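Local atomic coordinates of TPR repeat-containing protein (Cytophaga hutchinsonii, PDB entry 3U4T), a protein that is of unknown function but, as a tetratricopeptide-repeat protein built from stacked helices, probably acts as a scaffold for binding other proteins or peptides. Residues K28-K33 against N41-C46; D54-D59 against G81-K86; A72-F77 against T105-M110; Y117-G122 against G149-Y154. The protein carries 1 engineered substitution. All blocks are in the same frame, centred on the assembly; numbering follows the deposited sequence.

Contact 1 (K28-K33 against N41-C46)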
loop_
_atom_site.group_PDB
_atom_site.type_symbol
_atom_site.label_atom_id
_atom_site.label_comp_id
_atom_site.label_asym_id
_atom_site.label_seq_id
_atom_site.Cartn_x
_atom_site.Cartn_y
_atom_site.Cartn_z
ATOM N N LYS A 28 -18.481 -7.372 -29.650
ATOM C CA LYS A 28 -19.099 -7.420 -30.967
ATOM C C LYS A 28 -17.966 -7.251 -31.966
ATOM O O LYS A 28 -17.910 -7.933 -32.994
ATOM C CB LYS A 28 -20.124 -6.297 -31.128
ATOM C CG LYS A 28 -20.828 -6.314 -32.477
ATOM C CD LYS A 28 -22.106 -5.495 -32.457
ATOM C CE LYS A 28 -22.882 -5.662 -33.755
ATOM N NZ LYS A 28 -24.351 -5.674 -33.517
ATOM N N LEU A 29 -17.053 -6.344 -31.630
ATOM C CA LEU A 29 -15.886 -6.058 -32.448
ATOM C C LEU A 29 -15.140 -7.356 -32.771
ATOM O O LEU A 29 -14.664 -7.542 -33.894
ATOM C CB LEU A 29 -14.969 -5.091 -31.699
ATOM C CG LEU A 29 -14.621 -3.770 -32.385
ATOM C CD1 LEU A 29 -15.862 -3.132 -32.990
ATOM C CD2 LEU A 29 -13.983 -2.844 -31.372
ATOM N N GLU A 30 -15.039 -8.251 -31.789
ATOM C CA GLU A 30 -14.364 -9.529 -32.001
ATOM C C GLU A 30 -15.241 -10.475 -32.827
ATOM O O GLU A 30 -14.740 -11.205 -33.686
ATOM C CB GLU A 30 -14.006 -10.186 -30.654
ATOM C CG GLU A 30 -13.727 -11.692 -30.753
ATOM C CD GLU A 30 -13.139 -12.293 -29.487
ATOM O OE1 GLU A 30 -13.580 -11.932 -28.372
ATOM O OE2 GLU A 30 -12.237 -13.143 -29.616
ATOM N N ALA A 31 -16.548 -10.449 -32.566
ATOM C CA ALA A 31 -17.506 -11.301 -33.267
ATOM C C ALA A 31 -17.587 -10.983 -34.755
ATOM O O ALA A 31 -17.983 -11.834 -35.556
ATOM C CB ALA A 31 -18.885 -11.170 -32.624
ATOM N N LYS A 32 -17.224 -9.753 -35.115
ATOM C CA LYS A 32 -17.236 -9.322 -36.509
ATOM C C LYS A 32 -15.794 -9.280 -37.020
ATOM O O LYS A 32 -15.470 -8.622 -38.012
ATOM C CB LYS A 32 -17.912 -7.952 -36.652
ATOM C CG LYS A 32 -17.257 -6.822 -35.883
ATOM C CD LYS A 32 -18.099 -5.543 -35.927
ATOM C CE LYS A 32 -18.259 -5.005 -37.344
ATOM N NZ LYS A 32 -18.937 -3.679 -37.380
ATOM N N LYS A 33 -14.943 -10.002 -36.297
ATOM C CA LYS A 33 -13.523 -10.170 -36.594
ATOM C C LYS A 33 -12.664 -8.934 -36.846
ATOM O O LYS A 33 -11.939 -8.883 -37.831
ATOM C CB LYS A 33 -13.368 -11.147 -37.771
ATOM C CG LYS A 33 -13.847 -12.580 -37.475
ATOM C CD LYS A 33 -15.354 -12.645 -37.211
ATOM C CE LYS A 33 -15.799 -13.996 -36.656
ATOM N NZ LYS A 33 -15.555 -15.119 -37.599
ATOM N N ASN A 41 -6.046 -6.239 -25.044
ATOM C CA ASN A 41 -5.367 -5.794 -23.830
ATOM C C ASN A 41 -6.250 -4.835 -23.042
ATOM O O ASN A 41 -6.117 -4.723 -21.828
ATOM C CB ASN A 41 -4.007 -5.147 -24.143
ATOM C CG ASN A 41 -4.127 -3.868 -24.954
ATOM O OD1 ASN A 41 -5.013 -3.726 -25.792
ATOM N ND2 ASN A 41 -3.211 -2.945 -24.728
ATOM N N ARG A 42 -7.163 -4.161 -23.731
ATOM C CA ARG A 42 -8.068 -3.219 -23.086
ATOM C C ARG A 42 -9.222 -3.960 -22.427
ATOM O O ARG A 42 -9.640 -3.619 -21.320
ATOM C CB ARG A 42 -8.596 -2.211 -24.111
ATOM C CG ARG A 42 -7.540 -1.219 -24.580
ATOM C CD ARG A 42 -8.105 -0.210 -25.575
ATOM N NE ARG A 42 -7.127 0.819 -25.926
ATOM C CZ ARG A 42 -5.982 0.591 -26.563
ATOM N NH1 ARG A 42 -5.652 -0.640 -26.934
ATOM N NH2 ARG A 42 -5.164 1.600 -26.826
ATOM N N ARG A 43 -9.729 -4.986 -23.105
ATOM C CA ARG A 43 -10.831 -5.756 -22.553
ATOM C C ARG A 43 -10.288 -6.511 -21.353
ATOM O O ARG A 43 -10.978 -6.689 -20.353
ATOM C CB ARG A 43 -11.384 -6.731 -23.596
ATOM C CG ARG A 43 -12.783 -7.260 -23.277
ATOM C CD ARG A 43 -13.401 -7.971 -24.482
ATOM N NE ARG A 43 -12.793 -9.273 -24.746
ATOM C CZ ARG A 43 -13.130 -10.066 -25.761
ATOM N NH1 ARG A 43 -14.071 -9.693 -26.623
ATOM N NH2 ARG A 43 -12.547 -11.246 -25.900
ATOM N N ALA A 44 -9.036 -6.944 -21.450
ATOM C CA ALA A 44 -8.411 -7.672 -20.354
ATOM C C ALA A 44 -8.437 -6.805 -19.096
ATOM O O ALA A 44 -8.843 -7.263 -18.030
ATOM C CB ALA A 44 -6.985 -8.038 -20.715
ATOM N N VAL A 45 -8.007 -5.552 -19.224
ATOM C CA VAL A 45 -8.008 -4.625 -18.094
ATOM C C VAL A 45 -9.439 -4.395 -17.601
ATOM O O VAL A 45 -9.686 -4.388 -16.396
ATOM C CB VAL A 45 -7.404 -3.266 -18.472
ATOM C CG1 VAL A 45 -7.632 -2.274 -17.341
ATOM C CG2 VAL A 45 -5.921 -3.416 -18.743
ATOM N N CYS A 46 -10.379 -4.196 -18.519
ATOM C CA CYS A 46 -11.758 -3.993 -18.100
ATOM C C CYS A 46 -12.157 -5.169 -17.191
ATOM O O CYS A 46 -12.517 -4.972 -16.022
ATOM C CB CYS A 46 -12.685 -3.890 -19.325
ATOM S SG CYS A 46 -12.440 -2.358 -20.327
#

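Contact 2 (D54-D59 against G81-K86)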
loop_
_atom_site.group_PDB
_atom_site.type_symbol
_atom_site.label_atom_id
_atom_site.label_comp_id
_atom_site.label_asym_id
_atom_site.label_seq_id
_atom_site.Cartn_x
_atom_site.Cartn_y
_atom_site.Cartn_z
ATOM N N ASP A 54 -10.544 -14.789 -14.768
ATOM C CA ASP A 54 -10.383 -15.865 -15.745
ATOM C C ASP A 54 -10.560 -15.277 -17.143
ATOM O O ASP A 54 -9.834 -15.620 -18.080
ATOM C CB ASP A 54 -11.414 -16.972 -15.506
ATOM C CG ASP A 54 -10.982 -17.949 -14.422
ATOM O OD1 ASP A 54 -10.657 -17.496 -13.305
ATOM O OD2 ASP A 54 -10.969 -19.174 -14.687
ATOM N N LEU A 55 -11.528 -14.376 -17.254
ATOM C CA LEU A 55 -11.847 -13.695 -18.500
ATOM C C LEU A 55 -10.697 -12.777 -18.864
ATOM O O LEU A 55 -10.305 -12.688 -20.029
ATOM C CB LEU A 55 -13.122 -12.865 -18.328
ATOM C CG LEU A 55 -14.415 -13.353 -18.985
ATOM C CD1 LEU A 55 -14.313 -14.821 -19.393
ATOM C CD2 LEU A 55 -15.555 -13.118 -18.014
ATOM N N ALA A 56 -10.163 -12.089 -17.858
ATOM C CA ALA A 56 -9.053 -11.179 -18.075
ATOM C C ALA A 56 -7.741 -11.913 -18.394
ATOM O O ALA A 56 -6.849 -11.344 -19.031
ATOM C CB ALA A 56 -8.877 -10.297 -16.867
ATOM N N GLN A 57 -7.605 -13.162 -17.946
ATOM C CA GLN A 57 -6.387 -13.892 -18.255
ATOM C C GLN A 57 -6.466 -14.311 -19.721
ATOM O O GLN A 57 -5.509 -14.136 -20.476
ATOM C CB GLN A 57 -6.212 -15.133 -17.371
ATOM C CG GLN A 57 -4.808 -15.742 -17.500
ATOM C CD GLN A 57 -4.564 -16.969 -16.634
ATOM O OE1 GLN A 57 -3.428 -17.415 -16.488
ATOM N NE2 GLN A 57 -5.622 -17.520 -16.068
ATOM N N LYS A 58 -7.614 -14.841 -20.133
ATOM C CA LYS A 58 -7.764 -15.268 -21.515
ATOM C C LYS A 58 -7.522 -14.099 -22.464
ATOM O O LYS A 58 -6.912 -14.268 -23.522
ATOM C CB LYS A 58 -9.157 -15.857 -21.766
ATOM C CG LYS A 58 -9.330 -16.375 -23.197
ATOM C CD LYS A 58 -10.540 -17.303 -23.379
ATOM C CE LYS A 58 -11.868 -16.560 -23.411
ATOM N NZ LYS A 58 -13.004 -17.499 -23.662
ATOM N N ASP A 59 -7.994 -12.915 -22.083
ATOM C CA ASP A 59 -7.831 -11.724 -22.915
ATOM C C ASP A 59 -6.401 -11.217 -23.007
ATOM O O ASP A 59 -5.930 -10.865 -24.088
ATOM C CB ASP A 59 -8.714 -10.585 -22.408
ATOM C CG ASP A 59 -10.126 -10.622 -22.980
ATOM O OD1 ASP A 59 -10.422 -11.478 -23.837
ATOM O OD2 ASP A 59 -10.940 -9.769 -22.564
ATOM N N GLY A 81 0.927 -9.412 -15.197
ATOM C CA GLY A 81 1.321 -9.810 -13.857
ATOM C C GLY A 81 0.220 -9.595 -12.830
ATOM O O GLY A 81 -0.015 -10.457 -11.970
ATOM N N LYS A 82 -0.459 -8.451 -12.890
ATOM C CA LYS A 82 -1.535 -8.213 -11.940
ATOM C C LYS A 82 -2.585 -9.308 -12.111
ATOM O O LYS A 82 -3.143 -9.800 -11.132
ATOM C CB LYS A 82 -2.201 -6.858 -12.166
ATOM C CG LYS A 82 -1.387 -5.653 -11.754
ATOM C CD LYS A 82 -2.239 -4.395 -11.883
ATOM C CE LYS A 82 -1.425 -3.130 -11.693
ATOM N NZ LYS A 82 -0.689 -3.121 -10.407
ATOM N N ILE A 83 -2.851 -9.684 -13.360
ATOM C CA ILE A 83 -3.836 -10.728 -13.634
ATOM C C ILE A 83 -3.371 -12.092 -13.161
ATOM O O ILE A 83 -4.171 -12.873 -12.658
ATOM C CB ILE A 83 -4.189 -10.787 -15.134
ATOM C CG1 ILE A 83 -4.893 -9.499 -15.535
ATOM C CG2 ILE A 83 -5.109 -11.952 -15.414
ATOM C CD1 ILE A 83 -5.041 -9.333 -17.026
ATOM N N LEU A 84 -2.080 -12.380 -13.317
ATOM C CA LEU A 84 -1.535 -13.668 -12.880
ATOM C C LEU A 84 -1.514 -13.729 -11.360
ATOM O O LEU A 84 -1.859 -14.747 -10.757
ATOM C CB LEU A 84 -0.115 -13.882 -13.432
ATOM C CG LEU A 84 -0.035 -14.198 -14.934
ATOM C CD1 LEU A 84 1.386 -14.049 -15.427
ATOM C CD2 LEU A 84 -0.559 -15.615 -15.203
HETATM N N MSE A 85 -1.121 -12.637 -10.719
HETATM C CA MSE A 85 -1.100 -12.657 -9.267
HETATM C C MSE A 85 -2.504 -13.001 -8.753
HETATM O O MSE A 85 -2.648 -13.810 -7.841
HETATM C CB MSE A 85 -0.627 -11.312 -8.711
HETATM C CG MSE A 85 -0.308 -11.347 -7.221
HETATM SE SE MSE A 85 1.149 -12.523 -6.781
HETATM C CE MSE A 85 2.608 -11.264 -7.131
ATOM N N LYS A 86 -3.542 -12.416 -9.346
ATOM C CA LYS A 86 -4.907 -12.717 -8.899
ATOM C C LYS A 86 -5.291 -14.178 -9.114
ATOM O O LYS A 86 -6.128 -14.713 -8.393
ATOM C CB LYS A 86 -5.933 -11.828 -9.617
ATOM C CG LYS A 86 -6.001 -10.388 -9.121
ATOM C CD LYS A 86 -6.432 -10.337 -7.673
ATOM C CE LYS A 86 -6.691 -8.912 -7.210
ATOM N NZ LYS A 86 -5.458 -8.083 -7.201
#

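Contact 3 (A72-F77 against T105-M110)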
loop_
_atom_site.group_PDB
_atom_site.type_symbol
_atom_site.label_atom_id
_atom_site.label_comp_id
_atom_site.label_asym_id
_atom_site.label_seq_id
_atom_site.Cartn_x
_atom_site.Cartn_y
_atom_site.Cartn_z
ATOM N N ALA A 72 4.252 -3.920 -28.036
ATOM C CA ALA A 72 3.866 -4.167 -26.642
ATOM C C ALA A 72 4.415 -3.086 -25.718
ATOM O O ALA A 72 5.532 -2.616 -25.894
ATOM C CB ALA A 72 4.366 -5.516 -26.196
ATOM N N LYS A 73 3.631 -2.693 -24.726
ATOM C CA LYS A 73 4.075 -1.650 -23.807
ATOM C C LYS A 73 4.343 -2.160 -22.401
ATOM O O LYS A 73 4.014 -3.284 -22.052
ATOM C CB LYS A 73 3.030 -0.536 -23.738
ATOM C CG LYS A 73 2.756 0.152 -25.051
ATOM C CD LYS A 73 3.820 1.185 -25.359
ATOM C CE LYS A 73 3.201 2.384 -26.056
ATOM N NZ LYS A 73 3.824 3.662 -25.606
ATOM N N SER A 74 4.942 -1.306 -21.593
ATOM C CA SER A 74 5.246 -1.635 -20.219
ATOM C C SER A 74 3.968 -1.987 -19.471
ATOM O O SER A 74 3.924 -2.911 -18.661
ATOM C CB SER A 74 5.916 -0.437 -19.561
ATOM O OG SER A 74 6.093 -0.662 -18.187
ATOM N N ALA A 75 2.918 -1.245 -19.769
ATOM C CA ALA A 75 1.629 -1.438 -19.129
ATOM C C ALA A 75 1.038 -2.822 -19.359
ATOM O O ALA A 75 0.452 -3.406 -18.455
ATOM C CB ALA A 75 0.655 -0.373 -19.619
ATOM N N ASP A 76 1.166 -3.341 -20.572
ATOM C CA ASP A 76 0.615 -4.655 -20.874
ATOM C C ASP A 76 1.234 -5.739 -20.002
ATOM O O ASP A 76 0.523 -6.618 -19.502
ATOM C CB ASP A 76 0.832 -4.979 -22.348
ATOM C CG ASP A 76 0.368 -3.869 -23.240
ATOM O OD1 ASP A 76 -0.787 -3.410 -23.047
ATOM O OD2 ASP A 76 1.151 -3.459 -24.128
ATOM N N PHE A 77 2.553 -5.685 -19.823
ATOM C CA PHE A 77 3.228 -6.682 -18.986
ATOM C C PHE A 77 2.758 -6.510 -17.539
ATOM O O PHE A 77 2.511 -7.494 -16.824
ATOM C CB PHE A 77 4.746 -6.512 -19.072
ATOM C CG PHE A 77 5.319 -6.912 -20.391
ATOM C CD1 PHE A 77 5.714 -8.230 -20.622
ATOM C CD2 PHE A 77 5.417 -5.989 -21.428
ATOM C CE1 PHE A 77 6.204 -8.623 -21.873
ATOM C CE2 PHE A 77 5.903 -6.369 -22.684
ATOM C CZ PHE A 77 6.293 -7.686 -22.906
ATOM N N THR A 105 12.142 1.389 -18.234
ATOM C CA THR A 105 12.948 1.517 -17.032
ATOM C C THR A 105 12.593 2.621 -16.037
ATOM O O THR A 105 13.250 2.751 -15.003
ATOM C CB THR A 105 14.427 1.649 -17.395
ATOM O OG1 THR A 105 14.648 2.888 -18.075
ATOM C CG2 THR A 105 14.847 0.497 -18.292
ATOM N N THR A 106 11.571 3.417 -16.333
ATOM C CA THR A 106 11.181 4.461 -15.398
ATOM C C THR A 106 10.085 3.918 -14.489
ATOM O O THR A 106 9.712 4.556 -13.509
ATOM C CB THR A 106 10.642 5.734 -16.103
ATOM O OG1 THR A 106 9.279 5.531 -16.500
ATOM C CG2 THR A 106 11.495 6.072 -17.321
ATOM N N ARG A 107 9.573 2.735 -14.824
ATOM C CA ARG A 107 8.524 2.107 -14.028
ATOM C C ARG A 107 9.117 1.431 -12.787
ATOM O O ARG A 107 8.871 0.251 -12.528
ATOM C CB ARG A 107 7.768 1.074 -14.871
ATOM C CG ARG A 107 6.942 1.655 -16.012
ATOM C CD ARG A 107 5.874 2.620 -15.494
ATOM N NE ARG A 107 4.973 1.987 -14.535
ATOM C CZ ARG A 107 4.086 1.047 -14.841
ATOM N NH1 ARG A 107 3.969 0.619 -16.095
ATOM N NH2 ARG A 107 3.318 0.528 -13.888
ATOM N N LEU A 108 9.894 2.186 -12.018
ATOM C CA LEU A 108 10.519 1.666 -10.811
ATOM C C LEU A 108 9.504 1.133 -9.816
ATOM O O LEU A 108 9.857 0.391 -8.901
ATOM C CB LEU A 108 11.351 2.750 -10.135
ATOM C CG LEU A 108 12.578 3.217 -10.920
ATOM C CD1 LEU A 108 13.305 4.280 -10.114
ATOM C CD2 LEU A 108 13.502 2.039 -11.202
ATOM N N ASP A 109 8.243 1.511 -9.988
ATOM C CA ASP A 109 7.206 1.047 -9.084
ATOM C C ASP A 109 7.001 -0.470 -9.183
ATOM O O ASP A 109 6.463 -1.081 -8.257
ATOM C CB ASP A 109 5.898 1.822 -9.324
ATOM C CG ASP A 109 5.458 1.822 -10.778
ATOM O OD1 ASP A 109 6.311 1.978 -11.675
ATOM O OD2 ASP A 109 4.243 1.685 -11.025
HETATM N N MSE A 110 7.446 -1.085 -10.286
HETATM C CA MSE A 110 7.329 -2.544 -10.456
HETATM C C MSE A 110 8.172 -3.229 -9.380
HETATM O O MSE A 110 7.809 -4.283 -8.850
HETATM C CB MSE A 110 7.828 -2.997 -11.841
HETATM C CG MSE A 110 6.948 -2.585 -12.996
HETATM SE SE MSE A 110 5.131 -3.127 -12.671
HETATM C CE MSE A 110 5.023 -4.620 -13.830
#

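Contact 4 (Y117-G122 against G149-Y154)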
loop_
_atom_site.group_PDB
_atom_site.type_symbol
_atom_site.label_atom_id
_atom_site.label_comp_id
_atom_site.label_asym_id
_atom_site.label_seq_id
_atom_site.Cartn_x
_atom_site.Cartn_y
_atom_site.Cartn_z
ATOM N N TYR A 117 5.141 -7.937 -2.570
ATOM C CA TYR A 117 4.791 -9.354 -2.659
ATOM C C TYR A 117 5.525 -10.177 -1.611
ATOM O O TYR A 117 4.921 -10.929 -0.857
ATOM C CB TYR A 117 5.132 -9.948 -4.032
ATOM C CG TYR A 117 4.939 -11.453 -4.051
ATOM C CD1 TYR A 117 3.658 -12.006 -4.115
ATOM C CD2 TYR A 117 6.019 -12.318 -3.904
ATOM C CE1 TYR A 117 3.455 -13.379 -4.026
ATOM C CE2 TYR A 117 5.831 -13.706 -3.811
ATOM C CZ TYR A 117 4.543 -14.227 -3.869
ATOM O OH TYR A 117 4.337 -15.593 -3.741
ATOM N N PHE A 118 6.837 -10.047 -1.578
ATOM C CA PHE A 118 7.624 -10.811 -0.627
ATOM C C PHE A 118 7.424 -10.336 0.819
ATOM O O PHE A 118 7.614 -11.106 1.782
ATOM C CB PHE A 118 9.096 -10.766 -1.050
ATOM C CG PHE A 118 9.377 -11.567 -2.289
ATOM C CD1 PHE A 118 9.402 -12.958 -2.243
ATOM C CD2 PHE A 118 9.532 -10.944 -3.509
ATOM C CE1 PHE A 118 9.570 -13.705 -3.393
ATOM C CE2 PHE A 118 9.700 -11.696 -4.670
ATOM C CZ PHE A 118 9.718 -13.075 -4.606
ATOM N N TYR A 119 7.033 -9.072 0.961
ATOM C CA TYR A 119 6.763 -8.482 2.265
ATOM C C TYR A 119 5.537 -9.185 2.833
ATOM O O TYR A 119 5.504 -9.547 4.014
ATOM C CB TYR A 119 6.500 -6.976 2.109
ATOM C CG TYR A 119 5.860 -6.315 3.302
ATOM C CD1 TYR A 119 4.476 -6.313 3.463
ATOM C CD2 TYR A 119 6.636 -5.674 4.269
ATOM C CE1 TYR A 119 3.877 -5.686 4.555
ATOM C CE2 TYR A 119 6.053 -5.051 5.357
ATOM C CZ TYR A 119 4.675 -5.061 5.497
ATOM O OH TYR A 119 4.112 -4.463 6.604
ATOM N N ASN A 120 4.533 -9.385 1.991
ATOM C CA ASN A 120 3.321 -10.060 2.435
ATOM C C ASN A 120 3.584 -11.542 2.665
ATOM O O ASN A 120 2.798 -12.213 3.325
ATOM C CB ASN A 120 2.178 -9.894 1.419
ATOM C CG ASN A 120 1.777 -8.440 1.215
ATOM O OD1 ASN A 120 1.646 -7.683 2.173
ATOM N ND2 ASN A 120 1.565 -8.055 -0.039
ATOM N N LYS A 121 4.682 -12.058 2.119
ATOM C CA LYS A 121 5.011 -13.470 2.307
ATOM C C LYS A 121 6.078 -13.640 3.384
ATOM O O LYS A 121 6.567 -14.745 3.609
ATOM C CB LYS A 121 5.487 -14.104 0.997
ATOM C CG LYS A 121 4.447 -14.113 -0.115
ATOM C CD LYS A 121 3.165 -14.778 0.323
ATOM C CE LYS A 121 2.152 -14.821 -0.798
ATOM N NZ LYS A 121 1.053 -15.745 -0.437
ATOM N N GLY A 122 6.450 -12.545 4.044
ATOM C CA GLY A 122 7.438 -12.629 5.109
ATOM C C GLY A 122 8.910 -12.704 4.753
ATOM O O GLY A 122 9.732 -13.050 5.587
ATOM N N GLY A 149 9.735 1.576 5.019
ATOM C CA GLY A 149 9.901 1.659 6.465
ATOM C C GLY A 149 9.255 0.484 7.184
ATOM O O GLY A 149 9.799 -0.063 8.163
ATOM N N GLN A 150 8.085 0.089 6.694
ATOM C CA GLN A 150 7.374 -1.030 7.268
ATOM C C GLN A 150 8.190 -2.297 7.062
ATOM O O GLN A 150 8.253 -3.155 7.945
ATOM C CB GLN A 150 6.011 -1.189 6.609
ATOM C CG GLN A 150 5.047 -0.060 6.911
ATOM C CD GLN A 150 3.703 -0.301 6.278
ATOM O OE1 GLN A 150 3.549 -0.200 5.067
ATOM N NE2 GLN A 150 2.722 -0.649 7.094
ATOM N N ALA A 151 8.815 -2.428 5.897
ATOM C CA ALA A 151 9.615 -3.625 5.647
ATOM C C ALA A 151 10.748 -3.667 6.661
ATOM O O ALA A 151 10.998 -4.704 7.262
ATOM C CB ALA A 151 10.169 -3.624 4.235
ATOM N N TYR A 152 11.424 -2.534 6.851
ATOM C CA TYR A 152 12.515 -2.443 7.822
ATOM C C TYR A 152 12.021 -2.806 9.226
ATOM O O TYR A 152 12.631 -3.609 9.924
ATOM C CB TYR A 152 13.097 -1.023 7.847
ATOM C CG TYR A 152 13.968 -0.653 6.670
ATOM C CD1 TYR A 152 14.907 -1.552 6.161
ATOM C CD2 TYR A 152 13.903 0.619 6.105
ATOM C CE1 TYR A 152 15.761 -1.194 5.123
ATOM C CE2 TYR A 152 14.757 0.991 5.062
ATOM C CZ TYR A 152 15.681 0.081 4.577
ATOM O OH TYR A 152 16.521 0.447 3.549
ATOM N N TYR A 153 10.906 -2.204 9.627
ATOM C CA TYR A 153 10.323 -2.438 10.944
ATOM C C TYR A 153 10.108 -3.910 11.238
ATOM O O TYR A 153 10.531 -4.421 12.273
ATOM C CB TYR A 153 8.975 -1.720 11.056
ATOM C CG TYR A 153 8.235 -1.975 12.354
ATOM C CD1 TYR A 153 8.468 -1.185 13.483
ATOM C CD2 TYR A 153 7.279 -2.985 12.445
ATOM C CE1 TYR A 153 7.758 -1.385 14.670
ATOM C CE2 TYR A 153 6.564 -3.204 13.628
ATOM C CZ TYR A 153 6.806 -2.397 14.738
ATOM O OH TYR A 153 6.102 -2.599 15.910
ATOM N N TYR A 154 9.424 -4.592 10.328
ATOM C CA TYR A 154 9.145 -5.995 10.533
ATOM C C TYR A 154 10.401 -6.820 10.373
ATOM O O TYR A 154 10.429 -7.989 10.749
ATOM C CB TYR A 154 8.027 -6.443 9.593
ATOM C CG TYR A 154 6.687 -5.929 10.037
ATOM C CD1 TYR A 154 6.151 -6.301 11.265
ATOM C CD2 TYR A 154 5.951 -5.066 9.234
ATOM C CE1 TYR A 154 4.906 -5.819 11.682
ATOM C CE2 TYR A 154 4.708 -4.584 9.641
ATOM C CZ TYR A 154 4.191 -4.962 10.861
ATOM O OH TYR A 154 2.953 -4.479 11.251
#

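Contact 1 (K28-K33 against N41-C46)
E30 lays its carboxylate oxygen OE1 against the outer end of the R43 guanidinium, so that one oxygen lies between the two terminal nitrogens. R43 NH2 donates to E30 OE1 over 2.8 Å and R43 NH1 to the same atom over 2.9 Å, an end-on salt bridge in which both bonds are distinctly bent. OE1 lies close to the guanidinium plane, but the carboxylate itself is turned 40° from it; NH2 meets the oxygen on its syn side and NH1 on its anti side, both from the same face. The bridge joins the last turn of helix 19-31 to helix 40-49, two successive helices within a tetratricopeptide-repeat region. Directly beyond E30, helix 19-31 closes in a Schellman motif, with K33 at positive phi and its N bonded to E30 O at 2.9 Å. The two side chains cross at about a right angle: that of E30 is extended, while that of R43 turns at chi3 (73°), swinging the guanidinium out of the line of its aliphatic stem. The second carboxylate oxygen, OE2, makes a weak hydrogen bond with Y40 OH, and R43 NE forms a further salt bridge with D59, giving the guanidinium a second carboxylate partner.

Contact 2 (D54-D59 against G81-K86)
With chi1 of I83 at -66° and chi2 at 169°, the CG2 branch is directed at Q57 and the CG1 branch carries CD1 out to A56. The arrangement belongs to the stacked antiparallel helices of a tetratricopeptide-repeat solenoid: helix 53-64 and helix 74-86 follow each other in the chain, and the axes of the two segments approach to 9.5 Å at an angle of 139°. I83 thus spans two adjacent residues of helix 53-64. Its CG2 methyl packs on the backbone of Q57, 3.7 Å from Q57 CA, and touches the start of that side chain at Q57 CB, 3.9 Å away. Beside it, L84 crosses the extended side chain of Q57 at about a right angle and brings CD2 up to the amide end; L84 also touches L92 and A93 of helix 90-103. On the other helix, A56 also touches Y47 of helix 40-49, so its side chain lies against both helix 40-49 and helix 74-86. At the far end of I83, CD1 lies 4.0 Å from A56 CB and only 3.4 Å from the backbone oxygen A56 O.

Contact 3 (A72-F77 against T105-M110)
In the tetratricopeptide-repeat array, the first turn of helix 74-86 meets the loop leading into helix 109-120 where S74 lies beside the folded side chain of R107. S74 OG comes 3.3 Å from R107 CG and 3.2 Å from R107 NH1, approaching the guanidinium obliquely; the hydroxyl has its clear hydrogen bond with the carbonyl O of A100, in helix 90-103. R107, the centre of an inverse gamma turn, bends at both chi2 (-60°) and chi3 (-58°), which curls the guanidinium back past its own stem. There it grips D109 side-on: R107 NE reaches D109 OD1 at 3.2 Å through the syn lone pair, and R107 NH2 reaches D109 OD2 at 3.2 Å along a straighter bond close to the guanidinium plane. NH2 also forms a salt bridge with E78, on helix 74-86 itself. At the start of that helix K73, the N-cap residue, gives its backbone N to D76 OD2 at 2.7 Å, a bond that ties the first turn together. With D109 and E78 both paired to R107, its charge is probably well balanced by carboxylates on the two sides of the interface, while the serine oxygen adds a polar neighbour for NH1.

Contact 4 (Y117-G122 against G149-Y154)
This is an aromatic packing contact between the C-terminal turn of helix 109-120 and helix 142-154, centred on Y119, which meets Q150, A151 and Y154 together. The two helices are separated in sequence by helix 124-131, whose I128 and F124 touch A151 and Y154 respectively, so helix 124-131 packs beside the contact. Y119 swings its ring out from the helix with CG opposite the backbone N (chi1 165°), carrying it across to helix 142-154. One flank of the ring runs along the main chain there: Y119 CE2 lies 3.8 Å from A151 N, and Y119 CD2 is 4.1 Å from A151 CB. The phenol end touches both Q150 and Y154. Q150 CB is 3.8 Å from Y119 OH, while Y154 presents its CD2 and CE2 atoms obliquely, CE2 coming to 3.1 Å of Y119 OH. The Y154 ring has Y153 CD2 over the centre of one face, 3.6 Å above the plane, and its side chain also touches W181 of helix 176-189. Just past Y119, the helix ends in a Schellman motif in which G122, at positive phi, returns its N to Y119 O. Across the two segments the closest approaches set ring carbons and the Y119 hydroxyl against carbon atoms and the A151 backbone, so the grip is one of packing.

The four contacts follow one another along an elongated helical stack, from contact 1 near one end to contact 4 closer to the middle, their centres 38 Å apart. Contacts 1 and 2, 15 Å between centres, are tied by the salt bridge of R43 NE with D59 OD2 (2.9 Å) and by A44 packing on A56. Contact 1 also reaches contact 3 through a probable hydrogen bond, N41 ND2 to D76 OD1, 3.0 Å. Contacts 2 and 3 use opposite ends of helix 74-86, and contacts 3 and 4 opposite ends of helix 109-120. M85 CE, a selenomethionine methyl in contact 2, packs 3.3 Å from Y117 CD1 in contact 4.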